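Putative Xylose isomerase (Rhodospirillum rubrum, PDB 3QXB) probably acts as a sugar isomerase of the xylose isomerase-like TIM-barrel family, binding two metal ions in its barrel. Local coordinates at residues V212-G215 with H216-E220; D230-M233 with D234-P238. All coordinates share one frame; numbering follows the deposited sequence.

Interactions 1 and 2 follow each other along the chain on the same part of an eight-stranded parallel barrel. The touching residues of 212-219 are all buried; they run from the end of strand 208-213 through the short helix 214-217, and their chemistry is that of the metal centre: a carboxylate, an imidazole, two ions and bound waters. Residues 230-238, from helix 229-236 into a 3-10 turn, lie farther out; one flank is packed against the barrel, while the other carries polar side chains and a bridging water. The two meet where W232 of interaction 2 lies against interaction 1, its NE1 3.5 Å from A217 CB and its CE3 3.9 Å from V212 CG2.

Interaction 1 of 2, residues V212-G215 with H216-E220; sequences VDWG and HALFE. With FE (Fe (III) ion), chain E; MN (manganese (II) ion), chain G.
V212 CG1, at the end of the strand, lies 4.3 Å from A217 CB. D213 follows, its CG anti to the backbone N (chi1 -176°), which carries OD2 to the iron(III) ion at 2.2 Å. The backbone sets D213 CB over the centre of the H216 ring, a CH-pi contact; carboxylate and imidazole are stacked with their planes 15° apart. OD1 caps helix 214-217, accepting from G215 N on its anti side, and also bonds to Q246. The D213 carbonyl O takes two donors, A217 N at 3.1 Å and H216 N at 2.9 Å, the latter from above the carbonyl plane. The W214 indole lies alongside L218, whose CD1 reaches the ring edge at CE3 (3.9 Å), while L218 N bonds to W214 O. H216 NE2 binds manganese(II) at 2.2 Å, and ND1 is held by the P179 carbonyl. E178, H244 and E286 complete the D213 site, D253 and H255 the H216 site; either site is seen with either metal. One strand-to-helix turn thus supplies a ligand to each ion, from residues three apart, and water 1 bridges the two ions, consistent with a dinuclear site.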
# COMPACT_ATOMS: atom_id res chain seq x y z
N VAL A 212 5.99 -3.88 -18.85
CA VAL A 212 6.77 -4.93 -18.21
C VAL A 212 7.77 -4.31 -17.25
O VAL A 212 8.46 -3.37 -17.59
CB VAL A 212 7.46 -5.82 -19.23
CG1 VAL A 212 8.50 -6.76 -18.58
CG2 VAL A 212 6.39 -6.59 -20.04
N ASP A 213 7.78 -4.80 -16.02
CA ASP A 213 8.63 -4.26 -14.99
C ASP A 213 9.85 -5.16 -14.90
O ASP A 213 9.72 -6.37 -14.71
CB ASP A 213 7.88 -4.25 -13.67
CG ASP A 213 8.66 -3.59 -12.56
OD1 ASP A 213 9.90 -3.76 -12.55
OD2 ASP A 213 8.02 -2.91 -11.73
N TRP A 214 11.03 -4.59 -15.09
CA TRP A 214 12.26 -5.39 -15.18
C TRP A 214 12.46 -6.25 -13.92
O TRP A 214 12.95 -7.37 -13.99
CB TRP A 214 13.48 -4.48 -15.41
CG TRP A 214 13.72 -4.11 -16.84
CD1 TRP A 214 12.94 -3.33 -17.62
CD2 TRP A 214 14.83 -4.51 -17.64
NE1 TRP A 214 13.49 -3.20 -18.86
CE2 TRP A 214 14.65 -3.92 -18.91
CE3 TRP A 214 15.98 -5.28 -17.40
CZ2 TRP A 214 15.56 -4.10 -19.96
CZ3 TRP A 214 16.91 -5.47 -18.47
CH2 TRP A 214 16.68 -4.87 -19.72
N GLY A 215 12.04 -5.75 -12.77
CA GLY A 215 12.18 -6.49 -11.52
C GLY A 215 11.24 -7.69 -11.41
O GLY A 215 11.52 -8.65 -10.69
N HIS A 216 10.11 -7.62 -12.11
CA HIS A 216 9.16 -8.70 -12.13
C HIS A 216 9.63 -9.81 -13.09
O HIS A 216 9.57 -10.98 -12.75
CB HIS A 216 7.83 -8.20 -12.60
CG HIS A 216 7.20 -7.20 -11.68
ND1 HIS A 216 5.93 -6.72 -11.88
CD2 HIS A 216 7.65 -6.61 -10.54
CE1 HIS A 216 5.63 -5.86 -10.92
NE2 HIS A 216 6.65 -5.79 -10.08
N ALA A 217 10.10 -9.43 -14.27
CA ALA A 217 10.61 -10.41 -15.24
C ALA A 217 11.87 -11.11 -14.71
O ALA A 217 12.10 -12.29 -14.99
CB ALA A 217 10.92 -9.73 -16.58
N LEU A 218 12.68 -10.38 -13.95
CA LEU A 218 14.00 -10.91 -13.51
C LEU A 218 13.94 -11.60 -12.15
O LEU A 218 14.97 -11.95 -11.59
CB LEU A 218 15.05 -9.79 -13.50
CG LEU A 218 15.37 -9.17 -14.89
CD1 LEU A 218 16.50 -8.14 -14.81
CD2 LEU A 218 15.72 -10.22 -15.88
N PHE A 219 12.74 -11.80 -11.62
CA PHE A 219 12.57 -12.51 -10.37
C PHE A 219 12.93 -14.02 -10.52
O PHE A 219 12.12 -14.82 -11.01
CB PHE A 219 11.13 -12.34 -9.90
CG PHE A 219 10.84 -12.95 -8.57
CD1 PHE A 219 11.37 -12.41 -7.42
CD2 PHE A 219 10.01 -14.03 -8.46
CE1 PHE A 219 11.12 -12.98 -6.20
CE2 PHE A 219 9.75 -14.57 -7.24
CZ PHE A 219 10.31 -14.07 -6.12
N GLU A 220 14.14 -14.37 -10.07
CA GLU A 220 14.69 -15.73 -10.20
C GLU A 220 13.92 -16.88 -9.53
O GLU A 220 13.68 -17.90 -10.18
CB GLU A 220 16.15 -15.74 -9.73
CG GLU A 220 17.15 -15.45 -10.83
CD GLU A 220 18.54 -15.11 -10.29
OE1 GLU A 220 19.10 -15.94 -9.54
OE2 GLU A 220 19.07 -14.01 -10.62
FE FE E . 6.05 -1.96 -11.57
MN MN G . 6.96 -4.44 -8.40
O HOH W 1 5.65 -2.86 -9.47
O HOH W 2 4.04 -1.05 -10.98
O HOH W 3 5.63 -3.89 -6.45

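Interaction 2 of 2, residues D230-M233 with D234-P238; sequences DHWM and DLCQP
W232 and C236 meet on the buried flank of the helix, one turn apart: C236 SG sits 4.2 Å from W232 CE3 and obliquely to the six-membered ring, a sulfur-aromatic contact. C236 N donates to W232 O (2.7 Å). Helix 190-200 packs on both side chains, and L210 of strand 208-213 touches C236. M233 is buried too; its side chain, a selenomethionine, bends at chi2 and chi3, placing CE 3.7 Å from Q237 NE2 and 3.8 Å from Q237 CG. I240 and Y243 of strand 240-245 also touch M233. Helix 229-236 is the last helix before strand 240-245 in the beta-alpha-beta crossover from strand 208-213 of the TIM barrel, and belongs to the outer layer around the sheet. Q237 N bonds to M233 O as the chain passes into the 3-10 turn, and the Q237 side chain, CG anti to its own N (chi1 179°) and extended beyond, crosses the selenomethionine obliquely. With an alanine here CG and the amide are gone, and M233 CE is likely to lose these neighbours and be left freer to turn. The opposite character marks the polar flank. H231 CE1 rests 3.6 Å from CD1 of exposed L235, and water 4 lies in the plane of the H231 ring, 3.1 Å from H231 ND1, while donating to D234 OD2 at 2.7 Å. D230 O accepts from D234 N, and D230 OD1 makes a salt bridge to K275 and a hydrogen bond to Y276.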
# COMPACT_ATOMS: atom_id res chain seq x y z
N ASP A 230 15.18 -11.10 -22.65
CA ASP A 230 15.14 -11.63 -24.03
C ASP A 230 13.99 -12.63 -24.19
O ASP A 230 13.40 -12.71 -25.26
CB ASP A 230 16.46 -12.29 -24.46
CG ASP A 230 17.60 -11.30 -24.61
OD1 ASP A 230 17.43 -10.23 -25.25
OD2 ASP A 230 18.69 -11.60 -24.10
N HIS A 231 13.70 -13.38 -23.13
CA HIS A 231 12.60 -14.33 -23.16
C HIS A 231 11.27 -13.57 -23.28
O HIS A 231 10.33 -14.03 -23.91
CB HIS A 231 12.63 -15.21 -21.90
CG HIS A 231 11.43 -16.10 -21.76
ND1 HIS A 231 11.20 -17.17 -22.60
CD2 HIS A 231 10.42 -16.10 -20.86
CE1 HIS A 231 10.07 -17.76 -22.25
NE2 HIS A 231 9.58 -17.13 -21.20
N TRP A 232 11.21 -12.39 -22.66
CA TRP A 232 10.00 -11.56 -22.72
C TRP A 232 9.83 -11.02 -24.15
O TRP A 232 8.73 -11.08 -24.71
CB TRP A 232 10.02 -10.49 -21.63
CG TRP A 232 9.51 -11.07 -20.35
CD1 TRP A 232 10.21 -11.82 -19.47
CD2 TRP A 232 8.16 -11.01 -19.86
NE1 TRP A 232 9.38 -12.24 -18.45
CE2 TRP A 232 8.12 -11.75 -18.67
CE3 TRP A 232 6.99 -10.42 -20.34
CZ2 TRP A 232 6.96 -11.89 -17.93
CZ3 TRP A 232 5.82 -10.57 -19.61
CH2 TRP A 232 5.81 -11.30 -18.41
N MSE A 233 10.91 -10.55 -24.77
CA MSE A 233 10.81 -10.12 -26.17
C MSE A 233 10.46 -11.29 -27.11
O MSE A 233 9.66 -11.12 -28.04
CB MSE A 233 12.09 -9.42 -26.63
CG MSE A 233 12.40 -8.14 -25.84
SE MSE A 233 10.93 -6.91 -25.68
CE MSE A 233 11.54 -5.50 -26.86
N ASP A 234 11.04 -12.47 -26.88
CA ASP A 234 10.73 -13.63 -27.73
C ASP A 234 9.23 -13.95 -27.76
O ASP A 234 8.67 -14.22 -28.81
CB ASP A 234 11.51 -14.87 -27.30
CG ASP A 234 13.02 -14.73 -27.52
OD1 ASP A 234 13.44 -13.90 -28.37
OD2 ASP A 234 13.79 -15.43 -26.82
N LEU A 235 8.57 -13.89 -26.62
CA LEU A 235 7.18 -14.29 -26.56
C LEU A 235 6.20 -13.09 -26.67
O LEU A 235 5.05 -13.27 -27.09
CB LEU A 235 6.93 -15.09 -25.26
CG LEU A 235 7.65 -16.44 -25.12
CD1 LEU A 235 7.00 -17.17 -23.96
CD2 LEU A 235 7.68 -17.32 -26.43
N CYS A 236 6.64 -11.89 -26.30
CA CYS A 236 5.72 -10.74 -26.11
C CYS A 236 6.09 -9.42 -26.79
O CYS A 236 5.36 -8.47 -26.68
CB CYS A 236 5.55 -10.48 -24.61
SG CYS A 236 4.85 -11.86 -23.67
N GLN A 237 7.21 -9.35 -27.51
CA GLN A 237 7.68 -8.07 -28.03
C GLN A 237 6.63 -7.14 -28.68
O GLN A 237 6.57 -5.97 -28.31
CB GLN A 237 8.84 -8.23 -29.02
CG GLN A 237 9.29 -6.85 -29.54
CD GLN A 237 10.60 -6.83 -30.27
OE1 GLN A 237 11.19 -7.85 -30.56
NE2 GLN A 237 11.08 -5.63 -30.53
N PRO A 238 5.81 -7.64 -29.64
CA PRO A 238 4.84 -6.76 -30.29
C PRO A 238 3.90 -6.04 -29.33
O PRO A 238 3.35 -4.99 -29.68
CB PRO A 238 4.03 -7.70 -31.20
CG PRO A 238 4.79 -8.94 -31.29
CD PRO A 238 5.71 -9.02 -30.13
O HOH W 4 12.86 -17.45 -25.24